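PDB 3RCY: mandelate racemase/muconate lactonizing enzyme-like protein from Roseovarius sp. TM1035, which probably acts as an isomerase or related magnesium-dependent enzyme of the mandelate racemase/muconate lactonizing enzyme group within the enolase superfamily. Local coordinates for residues 205-216 and 229-239; 263-271 and 293-301. All blocks are in the same frame, centred on the assembly; numbering follows the deposited sequence.

In the fold
Contact 1 (205-216 with 229-239) comes first along the chain and closes before contact 2 (263-271 with 293-301) opens. Both lie in the enolase-type barrel domain, whose strands, mostly parallel, curl into the barrel common to this superfamily. Contact 1 joins neighbouring strands 205-208 and 233-235 and their C-terminal loops, at the magnesium site; contact 2 packs helix 266-274 on helix 290-302, elements that follow later strands of the same barrel. Their centres lie 21 Å apart and their nearest atoms about 6 Å, without touching. E235 binds the metal in contact 1, whereas L263, A267 and E268 of contact 2 meet two bound ribofuranoses. Both contacts also reach the fourth subunit.

Contact 1: residues 205-216 and 229-239; sequences DLLFGTHGQFTT and YSPLWYEEPVP. With MG (magnesium ion), chain I.
L207 crosses over the indole of W233, the methyl CD2 sitting above the six-membered ring at 3.7 Å from its centroid and 8° off the normal, a CH-pi contact. The indole turns under that methyl because CG of W233 stands between its backbone N and carbonyl carbon (chi1 77°). On the other face of the sheet F208 and Y234 lie side by side, CD2 of the former 3.9 Å from CD1 of the latter. Backbone bonds join the strands: F208 N gives to W233 O, and F208 O takes a nearly straight bond from E235 N at 2.9 Å. These are the parallel strands of a beta-alpha-beta unit, linked through helix 216-226 in the enolase-type barrel, and the metal site lies just past their C-terminal ends. E235 reaches it in an extended chain. CB packs on F208 O (3.4 Å) and beside G209 CA; CG passes 3.9 Å from T210 O; at the tip OE2 binds magnesium at 2.2 Å, while OE1 takes a weak bond from W233 NE1 and a salt bridge from K166. E261 and four waters complete the coordination. Water 2 donates to G209 O, and water 3 to both T210 O and E236 OE1, E236 OE2 being salt-bridged to R262; this second shell ties both loops to the ion. T210 OG1 donates to E235 O (2.6 Å) in the carbonyl plane.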
loop_
_atom_site.group_PDB
_atom_site.type_symbol
_atom_site.label_atom_id
_atom_site.label_comp_id
_atom_site.label_asym_id
_atom_site.label_seq_id
_atom_site.Cartn_x
_atom_site.Cartn_y
_atom_site.Cartn_z
ATOM N N ASP A 205 16.619 27.688 -17.922
ATOM C CA ASP A 205 16.612 26.354 -17.327
ATOM C C ASP A 205 17.364 25.343 -18.181
ATOM O O ASP A 205 17.443 25.489 -19.400
ATOM C CB ASP A 205 15.178 25.884 -17.092
ATOM C CG ASP A 205 14.537 26.586 -15.918
ATOM O OD1 ASP A 205 14.955 26.324 -14.760
ATOM O OD2 ASP A 205 13.628 27.410 -16.160
ATOM N N LEU A 206 17.927 24.340 -17.516
ATOM C CA LEU A 206 18.567 23.211 -18.177
ATOM C C LEU A 206 17.565 22.067 -18.266
ATOM O O LEU A 206 16.987 21.653 -17.253
ATOM C CB LEU A 206 19.796 22.761 -17.381
ATOM C CG LEU A 206 21.172 23.397 -17.605
ATOM C CD1 LEU A 206 21.132 24.915 -17.625
ATOM C CD2 LEU A 206 22.151 22.882 -16.537
ATOM N N LEU A 207 17.349 21.572 -19.480
ATOM C CA LEU A 207 16.470 20.430 -19.696
ATOM C C LEU A 207 17.347 19.250 -20.088
ATOM O O LEU A 207 18.003 19.281 -21.132
ATOM C CB LEU A 207 15.437 20.734 -20.789
ATOM C CG LEU A 207 14.698 22.077 -20.663
ATOM C CD1 LEU A 207 13.923 22.375 -21.918
ATOM C CD2 LEU A 207 13.761 22.105 -19.453
ATOM N N PHE A 208 17.386 18.231 -19.232
ATOM C CA PHE A 208 18.243 17.084 -19.474
ATOM C C PHE A 208 17.486 16.070 -20.319
ATOM O O PHE A 208 16.644 15.307 -19.812
ATOM C CB PHE A 208 18.752 16.476 -18.163
ATOM C CG PHE A 208 19.992 15.668 -18.337
ATOM C CD1 PHE A 208 21.238 16.286 -18.372
ATOM C CD2 PHE A 208 19.918 14.292 -18.504
ATOM C CE1 PHE A 208 22.401 15.542 -18.556
ATOM C CE2 PHE A 208 21.077 13.534 -18.690
ATOM C CZ PHE A 208 22.320 14.164 -18.716
ATOM N N GLY A 209 17.777 16.094 -21.617
ATOM C CA GLY A 209 16.919 15.473 -22.620
ATOM C C GLY A 209 17.277 14.048 -22.979
ATOM O O GLY A 209 17.425 13.730 -24.154
ATOM N N THR A 210 17.399 13.192 -21.965
ATOM C CA THR A 210 17.726 11.768 -22.168
ATOM C C THR A 210 16.707 11.046 -23.072
ATOM O O THR A 210 15.580 11.517 -23.254
ATOM C CB THR A 210 17.916 11.026 -20.811
ATOM O OG1 THR A 210 17.378 11.828 -19.746
ATOM C CG2 THR A 210 19.381 10.824 -20.529
ATOM N N HIS A 211 17.124 9.920 -23.643
ATOM C CA HIS A 211 16.357 9.197 -24.657
ATOM C C HIS A 211 16.008 7.759 -24.243
ATOM O O HIS A 211 15.993 6.853 -25.074
ATOM C CB HIS A 211 17.149 9.188 -25.976
ATOM C CG HIS A 211 17.175 10.514 -26.675
ATOM N ND1 HIS A 211 18.041 11.528 -26.320
ATOM C CD2 HIS A 211 16.444 10.991 -27.709
ATOM C CE1 HIS A 211 17.841 12.572 -27.106
ATOM N NE2 HIS A 211 16.878 12.272 -27.958
ATOM N N GLY A 212 15.729 7.547 -22.959
ATOM C CA GLY A 212 15.354 6.216 -22.478
ATOM C C GLY A 212 16.447 5.164 -22.566
ATOM O O GLY A 212 16.143 3.971 -22.728
ATOM N N GLN A 213 17.704 5.592 -22.435
ATOM C CA GLN A 213 18.873 4.712 -22.598
ATOM C C GLN A 213 19.051 3.697 -21.473
ATOM O O GLN A 213 19.704 2.667 -21.659
ATOM C CB GLN A 213 20.179 5.520 -22.629
ATOM C CG GLN A 213 20.373 6.452 -23.798
ATOM C CD GLN A 213 20.049 7.891 -23.450
ATOM O OE1 GLN A 213 19.007 8.183 -22.849
ATOM N NE2 GLN A 213 20.937 8.804 -23.838
ATOM N N PHE A 214 18.505 3.999 -20.299
ATOM C CA PHE A 214 19.030 3.408 -19.070
ATOM C C PHE A 214 18.143 2.425 -18.328
ATOM O O PHE A 214 16.917 2.472 -18.402
ATOM C CB PHE A 214 19.479 4.527 -18.123
ATOM C CG PHE A 214 20.485 5.440 -18.743
ATOM C CD1 PHE A 214 21.726 4.944 -19.151
ATOM C CD2 PHE A 214 20.184 6.779 -18.971
ATOM C CE1 PHE A 214 22.660 5.773 -19.763
ATOM C CE2 PHE A 214 21.117 7.615 -19.579
ATOM C CZ PHE A 214 22.356 7.111 -19.968
ATOM N N THR A 215 18.805 1.532 -17.601
ATOM C CA THR A 215 18.143 0.727 -16.592
ATOM C C THR A 215 17.732 1.695 -15.489
ATOM O O THR A 215 18.240 2.807 -15.421
ATOM C CB THR A 215 19.090 -0.334 -16.013
ATOM O OG1 THR A 215 20.255 0.308 -15.489
ATOM C CG2 THR A 215 19.505 -1.324 -17.097
ATOM N N THR A 216 16.818 1.265 -14.632
ATOM C CA THR A 216 16.404 2.053 -13.476
ATOM C C THR A 216 17.626 2.430 -12.640
ATOM O O THR A 216 17.815 3.596 -12.274
ATOM C CB THR A 216 15.411 1.247 -12.624
ATOM O OG1 THR A 216 14.399 0.707 -13.482
ATOM C CG2 THR A 216 14.757 2.127 -11.556
ATOM N N TYR A 229 23.112 20.825 -10.458
ATOM C CA TYR A 229 22.989 21.879 -11.470
ATOM C C TYR A 229 21.552 22.336 -11.648
ATOM O O TYR A 229 21.250 23.159 -12.524
ATOM C CB TYR A 229 23.676 21.451 -12.780
ATOM C CG TYR A 229 25.092 21.077 -12.459
ATOM C CD1 TYR A 229 26.068 22.065 -12.283
ATOM C CD2 TYR A 229 25.436 19.750 -12.207
ATOM C CE1 TYR A 229 27.370 21.724 -11.918
ATOM C CE2 TYR A 229 26.727 19.404 -11.851
ATOM C CZ TYR A 229 27.685 20.394 -11.709
ATOM O OH TYR A 229 28.958 20.037 -11.346
ATOM N N SER A 230 20.683 21.799 -10.787
ATOM C CA SER A 230 19.263 22.121 -10.763
ATOM C C SER A 230 18.584 22.033 -12.150
ATOM O O SER A 230 17.904 22.974 -12.576
ATOM C CB SER A 230 19.038 23.500 -10.108
ATOM O OG SER A 230 17.647 23.741 -9.952
ATOM N N PRO A 231 18.764 20.904 -12.861
ATOM C CA PRO A 231 18.032 20.777 -14.130
ATOM C C PRO A 231 16.517 20.811 -13.903
ATOM O O PRO A 231 16.025 20.274 -12.907
ATOM C CB PRO A 231 18.465 19.407 -14.652
ATOM C CG PRO A 231 18.939 18.660 -13.450
ATOM C CD PRO A 231 19.517 19.678 -12.527
ATOM N N LEU A 232 15.792 21.457 -14.807
ATOM C CA LEU A 232 14.341 21.595 -14.671
ATOM C C LEU A 232 13.625 20.250 -14.839
ATOM O O LEU A 232 12.636 19.985 -14.161
ATOM C CB LEU A 232 13.795 22.652 -15.641
ATOM C CG LEU A 232 12.298 23.004 -15.563
ATOM C CD1 LEU A 232 12.058 24.407 -16.036
ATOM C CD2 LEU A 232 11.441 22.030 -16.391
ATOM N N TRP A 233 14.111 19.418 -15.758
ATOM C CA TRP A 233 13.583 18.063 -15.892
ATOM C C TRP A 233 14.631 17.053 -16.347
ATOM O O TRP A 233 15.686 17.422 -16.856
ATOM C CB TRP A 233 12.308 17.991 -16.768
ATOM C CG TRP A 233 12.477 18.073 -18.286
ATOM C CD1 TRP A 233 13.331 17.340 -19.078
ATOM C CD2 TRP A 233 11.711 18.893 -19.183
ATOM N NE1 TRP A 233 13.158 17.681 -20.408
ATOM C CE2 TRP A 233 12.169 18.628 -20.496
ATOM C CE3 TRP A 233 10.687 19.833 -19.003
ATOM C CZ2 TRP A 233 11.641 19.277 -21.620
ATOM C CZ3 TRP A 233 10.161 20.480 -20.127
ATOM C CH2 TRP A 233 10.641 20.193 -21.415
ATOM N N TYR A 234 14.288 15.786 -16.138
ATOM C CA TYR A 234 15.068 14.627 -16.510
ATOM C C TYR A 234 14.120 13.852 -17.415
ATOM O O TYR A 234 13.126 13.279 -16.948
ATOM C CB TYR A 234 15.404 13.835 -15.237
ATOM C CG TYR A 234 16.359 12.664 -15.346
ATOM C CD1 TYR A 234 17.150 12.449 -16.490
ATOM C CD2 TYR A 234 16.505 11.784 -14.270
ATOM C CE1 TYR A 234 18.032 11.384 -16.554
ATOM C CE2 TYR A 234 17.376 10.712 -14.325
ATOM C CZ TYR A 234 18.146 10.520 -15.464
ATOM O OH TYR A 234 19.021 9.463 -15.500
ATOM N N GLU A 235 14.411 13.866 -18.713
ATOM C CA GLU A 235 13.494 13.334 -19.718
ATOM C C GLU A 235 13.721 11.850 -19.984
ATOM O O GLU A 235 14.858 11.394 -20.031
ATOM C CB GLU A 235 13.653 14.125 -21.018
ATOM C CG GLU A 235 12.649 13.779 -22.108
ATOM C CD GLU A 235 12.546 14.877 -23.162
ATOM O OE1 GLU A 235 12.887 16.040 -22.855
ATOM O OE2 GLU A 235 12.107 14.574 -24.291
ATOM N N GLU A 236 12.641 11.092 -20.147
ATOM C CA GLU A 236 12.747 9.665 -20.511
ATOM C C GLU A 236 13.982 8.977 -19.892
ATOM O O GLU A 236 14.871 8.527 -20.610
ATOM C CB GLU A 236 12.791 9.512 -22.036
ATOM C CG GLU A 236 11.487 9.867 -22.751
ATOM C CD GLU A 236 11.352 9.116 -24.066
ATOM O OE1 GLU A 236 12.226 9.300 -24.946
ATOM O OE2 GLU A 236 10.383 8.327 -24.210
ATOM N N PRO A 237 14.054 8.906 -18.555
ATOM C CA PRO A 237 15.279 8.319 -17.977
ATOM C C PRO A 237 15.443 6.817 -18.274
ATOM O O PRO A 237 16.565 6.291 -18.232
ATOM C CB PRO A 237 15.102 8.550 -16.472
ATOM C CG PRO A 237 13.614 8.748 -16.282
ATOM C CD PRO A 237 13.144 9.434 -17.522
ATOM N N VAL A 238 14.326 6.154 -18.562
ATOM C CA VAL A 238 14.281 4.716 -18.827
ATOM C C VAL A 238 13.429 4.491 -20.080
ATOM O O VAL A 238 12.734 5.406 -20.505
ATOM C CB VAL A 238 13.696 3.919 -17.617
ATOM C CG1 VAL A 238 14.607 4.029 -16.403
ATOM C CG2 VAL A 238 12.268 4.369 -17.277
ATOM N N PRO A 239 13.490 3.289 -20.691
ATOM C CA PRO A 239 12.635 3.031 -21.862
ATOM C C PRO A 239 11.141 3.194 -21.543
ATOM O O PRO A 239 10.751 3.075 -20.382
ATOM C CB PRO A 239 12.957 1.578 -22.217
ATOM C CG PRO A 239 14.373 1.380 -21.700
ATOM C CD PRO A 239 14.411 2.163 -20.423
HETATM MG MG MG I . 12.938 13.595 -26.088
HETATM O O HOH W 1 17.180 24.518 -14.677
HETATM O O HOH W 2 14.978 14.304 -25.524
HETATM O O HOH W 3 13.689 11.589 -25.192
HETATM O O HOH W 4 12.727 15.434 -27.527
HETATM O O HOH W 5 13.661 12.357 -27.887
#

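Contact 2: residues 263-271 and 293-301; sequences LTTKAEFAP and EMKKVAAMA. With RIB (alpha-D-ribofuranose), chain M; RIB (alpha-D-ribofuranose), chain L.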
loop_
_atom_site.group_PDB
_atom_site.type_symbol
_atom_site.label_atom_id
_atom_site.label_comp_id
_atom_site.label_asym_id
_atom_site.label_seq_id
_atom_site.Cartn_x
_atom_site.Cartn_y
_atom_site.Cartn_z
ATOM N N LEU A 263 4.648 7.530 -26.001
ATOM C CA LEU A 263 3.403 7.016 -25.430
ATOM C C LEU A 263 2.207 7.440 -26.271
ATOM O O LEU A 263 2.283 8.407 -27.047
ATOM C CB LEU A 263 3.228 7.500 -23.976
ATOM C CG LEU A 263 4.326 7.098 -22.985
ATOM C CD1 LEU A 263 3.912 7.473 -21.540
ATOM C CD2 LEU A 263 4.679 5.596 -23.068
ATOM N N THR A 264 1.093 6.731 -26.113
ATOM C CA THR A 264 -0.065 7.040 -26.925
ATOM C C THR A 264 -1.394 6.811 -26.221
ATOM O O THR A 264 -1.602 5.769 -25.587
ATOM C CB THR A 264 -0.028 6.287 -28.283
ATOM O OG1 THR A 264 -1.139 6.701 -29.079
ATOM C CG2 THR A 264 -0.068 4.773 -28.085
ATOM N N THR A 265 -2.293 7.782 -26.406
ATOM C CA THR A 265 -3.645 7.846 -25.805
ATOM C C THR A 265 -3.625 8.034 -24.294
ATOM O O THR A 265 -2.632 7.736 -23.622
ATOM C CB THR A 265 -4.582 6.625 -26.114
ATOM O OG1 THR A 265 -4.303 5.561 -25.197
ATOM C CG2 THR A 265 -4.481 6.131 -27.576
ATOM N N LYS A 266 -4.751 8.514 -23.766
ATOM C CA LYS A 266 -4.942 8.668 -22.329
ATOM C C LYS A 266 -4.803 7.347 -21.565
ATOM O O LYS A 266 -4.465 7.359 -20.387
ATOM C CB LYS A 266 -6.308 9.316 -22.035
ATOM C CG LYS A 266 -7.520 8.478 -22.458
ATOM C CD LYS A 266 -8.764 9.352 -22.603
ATOM C CE LYS A 266 -9.907 8.608 -23.312
ATOM N NZ LYS A 266 -9.602 8.213 -24.732
ATOM N N ALA A 267 -5.061 6.214 -22.226
ATOM C CA ALA A 267 -4.890 4.898 -21.575
ATOM C C ALA A 267 -3.448 4.653 -21.124
ATOM O O ALA A 267 -3.210 3.858 -20.220
ATOM C CB ALA A 267 -5.367 3.755 -22.489
ATOM N N GLU A 268 -2.490 5.334 -21.753
ATOM C CA GLU A 268 -1.079 5.211 -21.367
ATOM C C GLU A 268 -0.610 6.362 -20.494
ATOM O O GLU A 268 0.230 6.169 -19.619
ATOM C CB GLU A 268 -0.184 5.072 -22.605
ATOM C CG GLU A 268 -0.329 3.701 -23.249
ATOM C CD GLU A 268 0.581 3.466 -24.453
ATOM O OE1 GLU A 268 1.440 4.316 -24.780
ATOM O OE2 GLU A 268 0.428 2.396 -25.078
ATOM N N PHE A 269 -1.149 7.559 -20.724
ATOM C CA PHE A 269 -0.753 8.709 -19.912
ATOM C C PHE A 269 -1.325 8.658 -18.498
ATOM O O PHE A 269 -0.665 9.079 -17.545
ATOM C CB PHE A 269 -1.093 10.024 -20.604
ATOM C CG PHE A 269 -0.105 10.404 -21.662
ATOM C CD1 PHE A 269 1.115 10.985 -21.316
ATOM C CD2 PHE A 269 -0.367 10.136 -23.005
ATOM C CE1 PHE A 269 2.061 11.308 -22.302
ATOM C CE2 PHE A 269 0.559 10.460 -23.999
ATOM C CZ PHE A 269 1.781 11.046 -23.643
ATOM N N ALA A 270 -2.532 8.117 -18.361
ATOM C CA ALA A 270 -3.170 8.022 -17.047
ATOM C C ALA A 270 -2.334 7.250 -16.007
ATOM O O ALA A 270 -2.130 7.753 -14.901
ATOM C CB ALA A 270 -4.586 7.442 -17.166
ATOM N N PRO A 271 -1.851 6.035 -16.349
ATOM C CA PRO A 271 -1.006 5.299 -15.401
ATOM C C PRO A 271 0.315 5.997 -15.054
ATOM O O PRO A 271 0.785 5.875 -13.922
ATOM C CB PRO A 271 -0.731 3.976 -16.124
ATOM C CG PRO A 271 -1.897 3.805 -17.041
ATOM C CD PRO A 271 -2.197 5.198 -17.515
ATOM N N GLU A 293 -7.803 14.257 -27.781
ATOM C CA GLU A 293 -7.322 13.222 -26.860
ATOM C C GLU A 293 -6.293 13.814 -25.883
ATOM O O GLU A 293 -6.328 13.532 -24.682
ATOM C CB GLU A 293 -6.749 12.031 -27.653
ATOM C CG GLU A 293 -6.155 10.901 -26.818
ATOM C CD GLU A 293 -7.186 10.018 -26.132
ATOM O OE1 GLU A 293 -8.407 10.301 -26.193
ATOM O OE2 GLU A 293 -6.757 9.016 -25.528
ATOM N N MET A 294 -5.412 14.672 -26.391
ATOM C CA MET A 294 -4.427 15.323 -25.529
ATOM C C MET A 294 -5.014 16.387 -24.594
ATOM O O MET A 294 -4.441 16.647 -23.537
ATOM C CB MET A 294 -3.237 15.856 -26.339
ATOM C CG MET A 294 -2.312 14.732 -26.854
ATOM S SD MET A 294 -1.822 13.570 -25.552
ATOM C CE MET A 294 -3.013 12.247 -25.733
ATOM N N LYS A 295 -6.154 16.981 -24.970
ATOM C CA LYS A 295 -6.921 17.829 -24.040
ATOM C C LYS A 295 -7.421 17.016 -22.843
ATOM O O LYS A 295 -7.410 17.486 -21.697
ATOM C CB LYS A 295 -8.095 18.536 -24.749
ATOM C CG LYS A 295 -7.700 19.748 -25.616
ATOM C CD LYS A 295 -7.315 20.992 -24.779
ATOM C CE LYS A 295 -8.517 21.658 -24.107
ATOM N NZ LYS A 295 -8.143 22.990 -23.507
ATOM N N LYS A 296 -7.857 15.791 -23.111
ATOM C CA LYS A 296 -8.251 14.874 -22.050
ATOM C C LYS A 296 -7.075 14.609 -21.114
ATOM O O LYS A 296 -7.225 14.664 -19.887
ATOM C CB LYS A 296 -8.801 13.568 -22.642
ATOM C CG LYS A 296 -10.102 13.747 -23.445
ATOM C CD LYS A 296 -10.726 12.398 -23.822
ATOM C CE LYS A 296 -12.109 12.569 -24.465
ATOM N NZ LYS A 296 -12.627 11.267 -25.040
ATOM N N VAL A 297 -5.897 14.359 -21.688
ATOM C CA VAL A 297 -4.685 14.122 -20.893
ATOM C C VAL A 297 -4.271 15.356 -20.094
ATOM O O VAL A 297 -3.888 15.236 -18.927
ATOM C CB VAL A 297 -3.516 13.576 -21.768
ATOM C CG1 VAL A 297 -2.218 13.507 -20.976
ATOM C CG2 VAL A 297 -3.874 12.204 -22.291
ATOM N N ALA A 298 -4.360 16.533 -20.713
ATOM C CA ALA A 298 -4.059 17.792 -20.019
ATOM C C ALA A 298 -4.909 17.974 -18.760
ATOM O O ALA A 298 -4.394 18.412 -17.728
ATOM C CB ALA A 298 -4.227 19.002 -20.962
ATOM N N ALA A 299 -6.199 17.641 -18.849
ATOM C CA ALA A 299 -7.109 17.735 -17.698
ATOM C C ALA A 299 -6.724 16.751 -16.596
ATOM O O ALA A 299 -6.799 17.082 -15.408
ATOM C CB ALA A 299 -8.548 17.512 -18.128
ATOM N N MET A 300 -6.323 15.544 -16.991
ATOM C CA MET A 300 -5.778 14.566 -16.046
ATOM C C MET A 300 -4.533 15.098 -15.333
ATOM O O MET A 300 -4.421 14.997 -14.103
ATOM C CB MET A 300 -5.469 13.248 -16.758
ATOM C CG MET A 300 -6.722 12.526 -17.181
ATOM S SD MET A 300 -6.420 11.315 -18.463
ATOM C CE MET A 300 -8.080 11.210 -19.132
ATOM N N ALA A 301 -3.609 15.679 -16.095
ATOM C CA ALA A 301 -2.429 16.306 -15.491
ATOM C C ALA A 301 -2.792 17.390 -14.463
ATOM O O ALA A 301 -2.128 17.511 -13.422
ATOM C CB ALA A 301 -1.509 16.864 -16.569
HETATM O O5 RIB M . 3.781 -2.060 -21.417
HETATM C C5 RIB M . 3.028 -1.116 -20.649
HETATM C C4 RIB M . 2.821 0.123 -21.502
HETATM O O4 RIB M . 2.714 1.280 -20.676
HETATM C C3 RIB M . 4.012 0.373 -22.401
HETATM O O3 RIB M . 3.745 -0.118 -23.703
HETATM C C2 RIB M . 4.147 1.867 -22.470
HETATM O O2 RIB M . 3.551 2.345 -23.672
HETATM C C1 RIB M . 3.378 2.396 -21.277
HETATM O O1 RIB M . 4.284 3.011 -20.353
HETATM O O5 RIB L . -3.345 1.290 -21.436
HETATM C C5 RIB L . -2.207 0.807 -20.714
HETATM C C4 RIB L . -1.648 -0.390 -21.461
HETATM O O4 RIB L . -1.884 -1.570 -20.695
HETATM C C3 RIB L . -2.363 -0.551 -22.787
HETATM O O3 RIB L . -1.427 -0.339 -23.860
HETATM C C2 RIB L . -2.985 -1.939 -22.748
HETATM O O2 RIB L . -2.618 -2.715 -23.882
HETATM C C1 RIB L . -2.439 -2.610 -21.499
HETATM O O1 RIB L . -3.452 -3.327 -20.768
#
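K266 lays its aliphatic chain across the carboxylate of E293 at about a right angle, with CG 3.2 Å from OE2, and turns at chi4 (-63°) to bring NZ back onto the group it has passed. NZ meets OE1 at 2.8 Å on the syn lone pair, forming a salt bridge, with a weaker bond to OE2. That second oxygen also receives the backbone N of K266 at 2.7 Å, an almost straight bond (172°) on the anti side, out of the carboxylate plane. E293 thus holds both the first turn of helix 266-274 and the side chain growing from it. The two helices run nearly parallel, 14° apart, an arrangement of neighbouring outer helices in the enolase-type barrel, and K266 enters the other helix as a knob into a hole formed by E293, K296, V297 and M300. With E293 cut back to an alanine, the ammonium of K266 would probably lose its close carboxylate mate, and the K266 amide its acceptor. V297 divides its branches: CG2 packs on K266 CA, and CG1 reaches F269 CB at 3.7 Å. M294 SD lies obliquely off the F269 ring, 4.9 Å from its centroid, a Met-aromatic contact. Across helix 266-274, A267 O accepts from O5 of one ribofuranose (2.8 Å), and E268 OE1 receives a weak bond from the other.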